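Local coordinates for protein prolyl-tRNA synthetase (PDB 3IAL) that probably catalyses the ATP-dependent attachment of L-proline to tRNA(Pro), through a prolyl-adenylate intermediate, at residues Pro218-Ser223 with His242-Arg247; Ala34-Asp39 with Val49-Gly54. One frame throughout, in Å; residues are numbered along the deposited sequence.

Interaction 1: Pro218-Ser223 with His242-Arg247; sequences PGADYS and HNLGQR. With PR8 (5'-O-[(R)-hydroxy{[(2S)-pyrrolidin-2-ylcarbonyl]oxy}phosphoryl]adenosine), chain H.
Asn243 O takes two backbone N-H groups at once, from Asp221 N at 2.9 Å and Tyr222 N at 3.3 Å, both in its carbonyl plane; two residues of 218-223 thus face one of 242-247, a classic beta bulge. Beyond it the pairing is regular and antiparallel, with Asn243 N returning a bond to Tyr222 O. On the side of the sheet that carries Tyr222 and Asn243, CB of Asn243 lies over one face of the phenol ring, a CH-pi contact 3.7 Å from the centroid. CG of Tyr222 sits between backbone N and carbonyl carbon (chi1 62°), which carries the ring across to Asn243, and Asn243 ND2 donates to Tyr222 OH at 3.0 Å. The other amide atom, Asn243 OD1, accepts from Gly245 N in an Asx turn, so both ends of the amide are held and its rotation is fixed; helix 180-201 packs against this pair. The strands form the hairpin 222-229/235-245 of the class II synthetase core, whose other side bears Ser223 and His242 and turns to the adenylate. There Ser223 OG is hydrogen-bonded to His242 ND1 (2.6 Å), near the plane of the ring, and OG also bonds Phe217 N; this second-shell hydroxyl probably orients the imidazole, whose NE2 donates to O10 of the prolyl-adenylate at 2.8 Å and more weakly to its O2P. Past the bulge, CD2 of Leu244 packs on Ala220, and a type II' turn from Leu244 to Arg247 brings the arginine back. Bent at chi3 (64°), Arg247 directs NE to Gly219 O at 3.1 Å; the oxygen lies in the guanidinium plane, while NE stands above the carbonyl plane. Its NH1 forms a salt bridge with Asp93, whereas Asp221 OD1 lies near Arg247 CD without pairing with the guanidinium.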
# COMPACT_ATOMS: atom_id res chain seq x y z
N PRO B 218 11.92 22.08 9.89
CA PRO B 218 13.36 22.35 9.78
C PRO B 218 13.84 22.34 8.33
O PRO B 218 13.83 21.29 7.68
CB PRO B 218 13.99 21.21 10.57
CG PRO B 218 12.92 20.79 11.54
CD PRO B 218 11.65 20.95 10.78
N GLY B 219 14.24 23.51 7.84
CA GLY B 219 14.65 23.67 6.45
C GLY B 219 13.65 24.43 5.60
O GLY B 219 14.02 25.00 4.57
N ALA B 220 12.38 24.44 6.01
CA ALA B 220 11.33 25.13 5.26
C ALA B 220 11.51 26.65 5.25
O ALA B 220 12.06 27.21 6.20
CB ALA B 220 9.96 24.79 5.83
N ASP B 221 11.05 27.28 4.18
CA ASP B 221 10.88 28.74 4.13
C ASP B 221 9.61 29.18 4.88
O ASP B 221 9.59 30.24 5.48
CB ASP B 221 10.78 29.23 2.68
CG ASP B 221 12.14 29.46 2.02
OD1 ASP B 221 13.20 29.26 2.67
OD2 ASP B 221 12.13 29.88 0.84
N TYR B 222 8.54 28.39 4.77
CA TYR B 222 7.38 28.55 5.66
C TYR B 222 6.58 27.26 5.68
O TYR B 222 6.75 26.40 4.81
CB TYR B 222 6.49 29.75 5.27
CG TYR B 222 5.85 29.67 3.89
CD1 TYR B 222 6.52 30.16 2.77
CD2 TYR B 222 4.59 29.13 3.72
CE1 TYR B 222 5.94 30.10 1.52
CE2 TYR B 222 4.00 29.08 2.46
CZ TYR B 222 4.68 29.56 1.36
OH TYR B 222 4.12 29.50 0.11
N SER B 223 5.74 27.13 6.70
CA SER B 223 5.00 25.91 6.96
C SER B 223 3.54 26.21 7.23
O SER B 223 3.22 27.14 7.98
CB SER B 223 5.61 25.17 8.16
OG SER B 223 6.83 24.54 7.80
N HIS B 242 4.48 22.29 3.30
CA HIS B 242 5.65 23.17 3.38
C HIS B 242 6.18 23.67 2.04
O HIS B 242 6.25 22.93 1.07
CB HIS B 242 6.76 22.45 4.12
CG HIS B 242 6.30 21.75 5.35
ND1 HIS B 242 6.12 22.40 6.55
CD2 HIS B 242 5.93 20.46 5.56
CE1 HIS B 242 5.67 21.55 7.45
NE2 HIS B 242 5.55 20.36 6.88
N ASN B 243 6.56 24.95 2.03
CA ASN B 243 7.29 25.54 0.92
C ASN B 243 8.75 25.62 1.36
O ASN B 243 9.09 26.38 2.26
CB ASN B 243 6.74 26.94 0.59
CG ASN B 243 7.27 27.49 -0.73
OD1 ASN B 243 8.40 27.20 -1.13
ND2 ASN B 243 6.47 28.30 -1.41
N LEU B 244 9.59 24.79 0.75
CA LEU B 244 10.99 24.67 1.15
C LEU B 244 11.90 25.67 0.42
O LEU B 244 13.10 25.75 0.70
CB LEU B 244 11.47 23.24 0.90
CG LEU B 244 10.67 22.16 1.63
CD1 LEU B 244 11.29 20.79 1.36
CD2 LEU B 244 10.61 22.44 3.13
N GLY B 245 11.31 26.45 -0.49
CA GLY B 245 12.05 27.43 -1.26
C GLY B 245 13.10 26.78 -2.14
O GLY B 245 12.86 25.72 -2.74
N GLN B 246 14.27 27.41 -2.20
CA GLN B 246 15.39 26.91 -2.99
C GLN B 246 16.53 26.38 -2.12
O GLN B 246 17.55 25.93 -2.65
CB GLN B 246 15.90 28.02 -3.91
CG GLN B 246 14.96 28.33 -5.05
CD GLN B 246 15.28 29.66 -5.73
OE1 GLN B 246 15.33 30.70 -5.08
NE2 GLN B 246 15.46 29.62 -7.05
N ARG B 247 16.35 26.39 -0.80
CA ARG B 247 17.40 26.02 0.15
C ARG B 247 17.96 24.62 -0.07
O ARG B 247 19.18 24.43 -0.14
CB ARG B 247 16.90 26.15 1.60
CG ARG B 247 16.87 27.58 2.12
CD ARG B 247 15.92 27.76 3.32
NE ARG B 247 16.33 27.00 4.50
CZ ARG B 247 17.34 27.32 5.32
NH1 ARG B 247 17.61 26.55 6.36
NH2 ARG B 247 18.09 28.40 5.10
C PR8 H . 6.95 16.79 7.23
N PR8 H . 8.36 15.94 5.46
O PR8 H . 7.48 15.91 7.91
P PR8 H . 5.52 17.39 9.17
N1 PR8 H . 3.33 10.25 15.38
C2 PR8 H . 2.35 10.28 14.49
N3 PR8 H . 2.29 11.20 13.52
C4 PR8 H . 3.22 12.14 13.41
C5 PR8 H . 4.27 12.15 14.33
C6 PR8 H . 4.31 11.17 15.33
N6 PR8 H . 5.31 11.16 16.21
N7 PR8 H . 5.06 13.16 14.02
C8 PR8 H . 4.55 13.78 12.96
N9 PR8 H . 3.42 13.16 12.58
CA PR8 H . 7.32 16.94 5.75
CB PR8 H . 6.11 16.58 4.90
CD PR8 H . 7.95 15.21 4.26
CG PR8 H . 6.42 15.16 4.38
C1' PR8 H . 2.57 13.58 11.42
O10 PR8 H . 6.04 17.69 7.67
O1P PR8 H . 6.54 17.69 10.21
C2' PR8 H . 1.86 14.94 11.65
O2' PR8 H . 0.52 14.89 11.15
O2P PR8 H . 4.23 18.33 9.37
C3' PR8 H . 2.65 15.88 10.77
O3' PR8 H . 1.85 17.00 10.41
C4' PR8 H . 2.81 14.94 9.58
O4' PR8 H . 3.38 13.78 10.22
C5' PR8 H . 3.74 15.58 8.58
O5' PR8 H . 4.99 15.88 9.18

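Interaction 2: Ala34-Asp39 with Val49-Gly54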
# COMPACT_ATOMS: atom_id res chain seq x y z
N ALA B 34 -10.23 -2.25 23.05
CA ALA B 34 -11.53 -2.92 22.99
C ALA B 34 -12.00 -3.16 21.56
O ALA B 34 -12.59 -4.20 21.26
CB ALA B 34 -12.59 -2.13 23.78
N ALA B 35 -11.74 -2.20 20.67
CA ALA B 35 -12.10 -2.37 19.25
C ALA B 35 -11.00 -3.12 18.45
O ALA B 35 -11.15 -3.35 17.25
CB ALA B 35 -12.43 -1.02 18.62
N GLU B 36 -9.93 -3.51 19.14
CA GLU B 36 -8.81 -4.25 18.55
C GLU B 36 -8.20 -3.53 17.34
O GLU B 36 -8.01 -4.11 16.28
CB GLU B 36 -9.23 -5.70 18.25
CG GLU B 36 -9.83 -6.37 19.50
CD GLU B 36 -9.91 -7.88 19.42
OE1 GLU B 36 -10.18 -8.41 18.34
OE2 GLU B 36 -9.73 -8.53 20.47
N LEU B 37 -7.91 -2.25 17.54
CA LEU B 37 -7.38 -1.40 16.47
C LEU B 37 -5.86 -1.54 16.38
O LEU B 37 -5.30 -1.67 15.30
CB LEU B 37 -7.74 0.06 16.73
CG LEU B 37 -9.23 0.40 16.77
CD1 LEU B 37 -9.43 1.91 16.86
CD2 LEU B 37 -9.94 -0.18 15.55
N VAL B 38 -5.22 -1.48 17.54
CA VAL B 38 -3.78 -1.58 17.66
C VAL B 38 -3.43 -2.49 18.84
O VAL B 38 -4.28 -2.81 19.67
CB VAL B 38 -3.13 -0.21 17.92
CG1 VAL B 38 -3.41 0.74 16.76
CG2 VAL B 38 -3.63 0.37 19.23
N ASP B 39 -2.17 -2.92 18.88
CA ASP B 39 -1.66 -3.60 20.05
C ASP B 39 -0.34 -2.96 20.49
O ASP B 39 0.66 -3.04 19.78
CB ASP B 39 -1.50 -5.09 19.78
CG ASP B 39 -1.48 -5.89 21.06
OD1 ASP B 39 -0.90 -5.39 22.04
OD2 ASP B 39 -2.05 -7.00 21.08
N VAL B 49 1.61 -2.54 16.95
CA VAL B 49 1.03 -3.38 15.91
C VAL B 49 -0.29 -2.77 15.46
O VAL B 49 -1.13 -2.43 16.29
CB VAL B 49 0.78 -4.83 16.42
CG1 VAL B 49 0.11 -5.69 15.33
CG2 VAL B 49 2.10 -5.46 16.88
N PHE B 50 -0.46 -2.62 14.15
CA PHE B 50 -1.76 -2.33 13.57
C PHE B 50 -2.50 -3.65 13.38
O PHE B 50 -2.14 -4.44 12.50
CB PHE B 50 -1.61 -1.64 12.21
CG PHE B 50 -1.89 -0.17 12.22
CD1 PHE B 50 -3.15 0.32 12.54
CD2 PHE B 50 -0.90 0.73 11.83
CE1 PHE B 50 -3.41 1.70 12.52
CE2 PHE B 50 -1.15 2.09 11.81
CZ PHE B 50 -2.42 2.58 12.16
N ARG B 51 -3.53 -3.91 14.18
CA ARG B 51 -4.36 -5.10 14.01
C ARG B 51 -5.36 -4.90 12.86
O ARG B 51 -5.59 -3.76 12.44
CB ARG B 51 -5.08 -5.44 15.32
CG ARG B 51 -4.12 -5.61 16.49
CD ARG B 51 -4.84 -6.08 17.72
NE ARG B 51 -5.32 -7.46 17.57
CZ ARG B 51 -5.86 -8.17 18.56
NH1 ARG B 51 -6.00 -7.64 19.77
NH2 ARG B 51 -6.26 -9.41 18.33
N PRO B 52 -5.95 -5.99 12.33
CA PRO B 52 -6.76 -5.93 11.09
C PRO B 52 -7.82 -4.84 11.01
O PRO B 52 -7.89 -4.11 10.00
CB PRO B 52 -7.43 -7.30 11.06
CG PRO B 52 -6.43 -8.19 11.67
CD PRO B 52 -5.80 -7.39 12.78
N TYR B 53 -8.65 -4.74 12.04
CA TYR B 53 -9.76 -3.79 12.02
C TYR B 53 -9.24 -2.35 11.94
O TYR B 53 -9.77 -1.54 11.19
CB TYR B 53 -10.65 -3.99 13.26
CG TYR B 53 -12.05 -3.46 13.07
CD1 TYR B 53 -12.96 -4.13 12.26
CD2 TYR B 53 -12.46 -2.29 13.69
CE1 TYR B 53 -14.24 -3.65 12.07
CE2 TYR B 53 -13.75 -1.79 13.50
CZ TYR B 53 -14.62 -2.48 12.69
OH TYR B 53 -15.88 -2.01 12.49
N GLY B 54 -8.19 -2.06 12.70
CA GLY B 54 -7.52 -0.77 12.62
C GLY B 54 -6.76 -0.53 11.32
O GLY B 54 -6.86 0.55 10.73
O HOH W 1 -8.45 -6.04 14.66
O HOH W 2 -5.79 -4.88 20.51
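Arg51 lays one face of its guanidinium over the side chain of Glu36, with Arg51 NH1 3.9 Å from Glu36 OE2 in a long salt bridge. Carboxylate and guanidinium planes are 32° apart, and no N-H points at the oxygen. At the guanidinium edge, a water bonded to Arg51 NH1 at 2.9 Å donates to Val38 O. Nearer the backbone, Arg51 CB rests 3.4 Å from Glu36 O. The backbone is a very short antiparallel hairpin: Asp39 and Val49 exchange both bonds, and Arg51 N, at the N-cap position of helix 52-71, donates to Leu37 O at 3.1 Å. A Schellman motif closes helix 24-34, Glu36 taking the positive phi, and a second water links Glu36 O to Tyr53 N in the first turn of the next helix. CD2 of Leu37 meets the Tyr53 ring at its edge, 3.8 Å from Tyr53 CD2. The second subunit presses on the hairpin: its Trp134 makes a cation-pi contact with Arg51 and a hydrogen bond to Asp39 OD2, which also pairs with Arg41. Glu36 probably balances the positive guanidinium, with Asp39 OD2 near but beyond salt-bridge distance, through electrostatics and overlap rather than a directed bond.

Overall arrangement
From the N terminus, the chain leaves helix 24-34 and interaction 2 closes first: its short hairpin spans a loop with no helix or strand and leads straight into helix 52-71. It is complete before interaction 1 opens, so the two lie in series and neither nests with nor crosses the other. Interaction 1 then joins the open end of the longer hairpin 222-229/235-245, away from its turn; the second strand runs beside strand 263-274 and passes into helix 247-251. The nearest atoms of the two interactions are about 20 Å apart, on opposite sides of the chain's centre. Interaction 1 pairs the two strands and places His242 in the adenylate pocket; interaction 2 joins two N-terminal helices where the second subunit packs.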